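Local atomic coordinates of iron-regulated outer membrane protein (Neisseria meningitidis, PDB entry 4B7O), a protein that is a TonB-dependent transporter of the meningococcal outer membrane that imports iron across that membrane, probably as iron-siderophore complexes. Residues Gly602-Lys613 and Gln634-Tyr645. Numbering follows the deposited sequence.
Sequences GLTAKVGVSHSK and QVGRAWTASLAY. Unlike the reference sequence in segment 634-645: Ala638 (reference Thr).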
loop_
_atom_site.group_PDB
_atom_site.type_symbol
_atom_site.label_atom_id
_atom_site.label_comp_id
_atom_site.label_asym_id
_atom_site.label_seq_id
_atom_site.Cartn_x
_atom_site.Cartn_y
_atom_site.Cartn_z
ATOM N N GLY A 602 27.391 -5.076 17.852
ATOM C CA GLY A 602 27.007 -3.676 17.674
ATOM C C GLY A 602 27.100 -3.171 16.248
ATOM O O GLY A 602 26.466 -2.184 15.928
ATOM N N LEU A 603 27.905 -3.801 15.408
ATOM C CA LEU A 603 27.916 -3.412 13.990
ATOM C C LEU A 603 26.835 -4.176 13.248
ATOM O O LEU A 603 26.668 -5.379 13.478
ATOM C CB LEU A 603 29.248 -3.730 13.344
ATOM C CG LEU A 603 29.276 -3.491 11.830
ATOM C CD1 LEU A 603 29.189 -1.987 11.521
ATOM C CD2 LEU A 603 30.547 -4.085 11.276
ATOM N N THR A 604 26.109 -3.487 12.360
ATOM C CA THR A 604 25.085 -4.094 11.510
ATOM C C THR A 604 25.309 -3.595 10.093
ATOM O O THR A 604 25.401 -2.405 9.890
ATOM C CB THR A 604 23.689 -3.659 11.983
ATOM O OG1 THR A 604 23.523 -4.035 13.345
ATOM C CG2 THR A 604 22.605 -4.325 11.172
ATOM N N ALA A 605 25.436 -4.487 9.117
ATOM C CA ALA A 605 25.601 -4.084 7.721
ATOM C C ALA A 605 24.558 -4.827 6.864
ATOM O O ALA A 605 24.420 -6.058 7.006
ATOM C CB ALA A 605 27.001 -4.422 7.208
ATOM N N LYS A 606 23.859 -4.113 5.973
ATOM C CA LYS A 606 22.868 -4.762 5.118
ATOM C C LYS A 606 23.061 -4.345 3.701
ATOM O O LYS A 606 23.537 -3.283 3.480
ATOM C CB LYS A 606 21.451 -4.399 5.535
ATOM C CG LYS A 606 21.210 -4.596 7.027
ATOM C CD LYS A 606 19.738 -4.430 7.381
ATOM C CE LYS A 606 19.604 -3.930 8.813
ATOM N NZ LYS A 606 18.232 -4.084 9.357
ATOM N N VAL A 607 22.635 -5.165 2.753
ATOM C CA VAL A 607 22.670 -4.826 1.360
ATOM C C VAL A 607 21.481 -5.405 0.673
ATOM O O VAL A 607 21.040 -6.501 1.046
ATOM C CB VAL A 607 23.906 -5.384 0.609
ATOM C CG1 VAL A 607 25.043 -4.402 0.730
ATOM C CG2 VAL A 607 24.338 -6.752 1.145
ATOM N N GLY A 608 20.956 -4.692 -0.345
ATOM C CA GLY A 608 19.869 -5.259 -1.102
ATOM C C GLY A 608 19.911 -4.770 -2.503
ATOM O O GLY A 608 20.501 -3.739 -2.764
ATOM N N VAL A 609 19.240 -5.502 -3.385
ATOM C CA VAL A 609 19.147 -5.170 -4.762
ATOM C C VAL A 609 17.895 -5.792 -5.350
ATOM O O VAL A 609 17.456 -6.900 -4.972
ATOM C CB VAL A 609 20.426 -5.595 -5.555
ATOM C CG1 VAL A 609 20.761 -7.069 -5.379
ATOM C CG2 VAL A 609 20.298 -5.253 -7.053
ATOM N N SER A 610 17.287 -5.072 -6.274
ATOM C CA SER A 610 16.039 -5.505 -6.814
ATOM C C SER A 610 15.899 -4.963 -8.192
ATOM O O SER A 610 16.368 -3.860 -8.479
ATOM C CB SER A 610 14.916 -4.926 -5.975
ATOM O OG SER A 610 13.728 -5.577 -6.321
ATOM N N HIS A 611 15.233 -5.713 -9.050
ATOM C CA HIS A 611 15.148 -5.359 -10.444
ATOM C C HIS A 611 14.014 -6.190 -10.957
ATOM O O HIS A 611 13.951 -7.399 -10.690
ATOM C CB HIS A 611 16.467 -5.703 -11.199
ATOM C CG HIS A 611 16.661 -4.941 -12.500
ATOM N ND1 HIS A 611 15.842 -3.915 -12.889
ATOM C CD2 HIS A 611 17.648 -5.046 -13.486
ATOM C CE1 HIS A 611 16.258 -3.425 -14.067
ATOM N NE2 HIS A 611 17.365 -4.105 -14.442
ATOM N N SER A 612 13.112 -5.548 -11.682
ATOM C CA SER A 612 11.939 -6.182 -12.187
ATOM C C SER A 612 11.647 -5.619 -13.586
ATOM O O SER A 612 12.323 -4.695 -14.027
ATOM C CB SER A 612 10.783 -6.015 -11.195
ATOM O OG SER A 612 10.331 -4.680 -11.116
ATOM N N LYS A 613 10.723 -6.238 -14.324
ATOM C CA LYS A 613 10.469 -5.875 -15.724
ATOM C C LYS A 613 8.986 -5.956 -16.107
ATOM O O LYS A 613 8.628 -6.786 -16.890
ATOM C CB LYS A 613 11.274 -6.785 -16.621
ATOM C CG LYS A 613 11.559 -6.247 -17.986
ATOM C CD LYS A 613 11.808 -7.431 -18.903
ATOM C CE LYS A 613 12.933 -7.167 -19.898
ATOM N NZ LYS A 613 12.326 -6.562 -21.105
ATOM N N GLN A 634 8.341 0.872 -14.864
ATOM C CA GLN A 634 9.710 0.319 -14.991
ATOM C C GLN A 634 10.784 1.069 -14.147
ATOM O O GLN A 634 11.368 2.067 -14.600
ATOM C CB GLN A 634 10.160 0.327 -16.459
ATOM C CG GLN A 634 11.549 -0.308 -16.707
ATOM C CD GLN A 634 11.593 -1.778 -16.276
ATOM O OE1 GLN A 634 12.052 -2.129 -15.150
ATOM N NE2 GLN A 634 11.082 -2.643 -17.144
ATOM N N VAL A 635 11.014 0.596 -12.923
ATOM C CA VAL A 635 11.949 1.191 -11.974
ATOM C C VAL A 635 13.344 0.684 -12.385
ATOM O O VAL A 635 13.487 -0.393 -13.011
ATOM C CB VAL A 635 11.550 0.824 -10.518
ATOM C CG1 VAL A 635 12.413 1.540 -9.482
ATOM C CG2 VAL A 635 10.106 1.255 -10.260
ATOM N N GLY A 636 14.369 1.475 -12.102
ATOM C CA GLY A 636 15.729 1.104 -12.468
ATOM C C GLY A 636 16.180 0.182 -11.361
ATOM O O GLY A 636 15.540 0.082 -10.319
ATOM N N ARG A 637 17.248 -0.546 -11.583
ATOM C CA ARG A 637 17.685 -1.480 -10.559
ATOM C C ARG A 637 17.935 -0.708 -9.268
ATOM O O ARG A 637 18.645 0.298 -9.280
ATOM C CB ARG A 637 18.987 -2.131 -11.011
ATOM C CG ARG A 637 19.396 -3.324 -10.160
ATOM C CD ARG A 637 20.209 -4.264 -11.004
ATOM N NE ARG A 637 21.569 -3.793 -11.051
ATOM C CZ ARG A 637 22.432 -4.136 -11.986
ATOM N NH1 ARG A 637 22.071 -4.938 -12.971
ATOM N NH2 ARG A 637 23.643 -3.648 -11.945
ATOM N N ALA A 638 17.420 -1.201 -8.151
ATOM C CA ALA A 638 17.518 -0.468 -6.949
ATOM C C ALA A 638 18.458 -1.152 -5.985
ATOM O O ALA A 638 18.318 -2.341 -5.767
ATOM C CB ALA A 638 16.110 -0.280 -6.338
ATOM N N TRP A 639 19.391 -0.386 -5.402
ATOM C CA TRP A 639 20.363 -0.888 -4.441
ATOM C C TRP A 639 20.160 -0.161 -3.172
ATOM O O TRP A 639 19.964 1.031 -3.195
ATOM C CB TRP A 639 21.791 -0.591 -4.869
ATOM C CG TRP A 639 22.181 -1.178 -6.205
ATOM C CD1 TRP A 639 21.875 -0.681 -7.443
ATOM C CD2 TRP A 639 22.948 -2.406 -6.466
ATOM N NE1 TRP A 639 22.381 -1.476 -8.426
ATOM C CE2 TRP A 639 23.050 -2.517 -7.911
ATOM C CE3 TRP A 639 23.525 -3.397 -5.664
ATOM C CZ2 TRP A 639 23.708 -3.577 -8.536
ATOM C CZ3 TRP A 639 24.195 -4.468 -6.293
ATOM C CH2 TRP A 639 24.286 -4.557 -7.694
ATOM N N THR A 640 20.257 -0.861 -2.045
ATOM C CA THR A 640 20.126 -0.238 -0.759
ATOM C C THR A 640 21.265 -0.790 0.041
ATOM O O THR A 640 21.740 -1.880 -0.272
ATOM C CB THR A 640 18.754 -0.535 -0.068
ATOM O OG1 THR A 640 18.356 -1.890 -0.258
ATOM C CG2 THR A 640 17.644 0.258 -0.710
ATOM N N ALA A 641 21.730 -0.066 1.061
ATOM C CA ALA A 641 22.752 -0.613 1.959
ATOM C C ALA A 641 22.718 0.216 3.205
ATOM O O ALA A 641 22.361 1.393 3.151
ATOM C CB ALA A 641 24.149 -0.514 1.348
ATOM N N SER A 642 23.133 -0.353 4.332
ATOM C CA SER A 642 23.389 0.497 5.473
ATOM C C SER A 642 24.469 -0.078 6.305
ATOM O O SER A 642 24.718 -1.281 6.283
ATOM C CB SER A 642 22.139 0.731 6.365
ATOM O OG SER A 642 21.526 -0.486 6.726
ATOM N N LEU A 643 25.072 0.786 7.103
ATOM C CA LEU A 643 26.076 0.348 8.031
ATOM C C LEU A 643 25.802 1.079 9.268
ATOM O O LEU A 643 25.635 2.282 9.225
ATOM C CB LEU A 643 27.437 0.735 7.483
ATOM C CG LEU A 643 28.626 0.314 8.315
ATOM C CD1 LEU A 643 28.539 -1.207 8.511
ATOM C CD2 LEU A 643 29.896 0.709 7.555
ATOM N N ALA A 644 25.695 0.389 10.383
ATOM C CA ALA A 644 25.388 1.088 11.620
ATOM C C ALA A 644 26.165 0.510 12.787
ATOM O O ALA A 644 26.364 -0.688 12.858
ATOM C CB ALA A 644 23.904 1.006 11.926
ATOM N N TYR A 645 26.521 1.360 13.737
ATOM C CA TYR A 645 27.269 0.926 14.891
ATOM C C TYR A 645 26.649 1.437 16.164
ATOM O O TYR A 645 26.359 2.632 16.309
ATOM C CB TYR A 645 28.732 1.381 14.834
ATOM C CG TYR A 645 29.475 0.711 15.936
ATOM C CD1 TYR A 645 29.902 -0.620 15.800
ATOM C CD2 TYR A 645 29.660 1.349 17.158
ATOM C CE1 TYR A 645 30.544 -1.270 16.830
ATOM C CE2 TYR A 645 30.301 0.718 18.200
ATOM C CZ TYR A 645 30.739 -0.590 18.024
ATOM O OH TYR A 645 31.355 -1.227 19.057
HETATM O O HOH W 1 10.201 -2.013 -12.514
#
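Val609 lies over one face of the Trp639 indole: its CG2 sits 3.8 Å from the centroid of the six-membered ring and only 4° off the ring normal, a CH-pi contact. With chi1 at 54°, Val609 CG2 is placed anti to the backbone N, which sends this methyl over the ring and also to 3.8 Å from Arg637 CG. A second CH-pi contact follows at His611, where Arg637 CB stands 4.0 Å from the imidazole centroid, again over the face, while the guanidinium is turned 85° to the ring. Eight backbone hydrogen bonds join the strands in two-residue steps, from Thr604 N to Ala644 O (2.9 Å) through to Ala638 N to Ser610 O (2.9 Å). Axes 4.6 Å apart and running antiparallel identify adjacent strands of the transmembrane beta-barrel that encloses the plug in TonB-dependent receptors. Val607, Val609, Ala641, Trp639 and Leu643 share one face; Lys606, Ser610, Thr640 and Ser642 share the other, which meets the plug: Thr640 OG1 and Ser642 OG both hydrogen-bond to Glu91. Beyond the regular pairing, a water accepts from Ser612 OG at 3.0 Å and from Val635 N at 2.8 Å, bridging the two segments where they diverge. In the next shell, Gln662 OE1 receives Trp639 NE1 and helps fix the indole, and strand 578-600 bonds to the far edge of 603-612 through Leu594 and Tyr592.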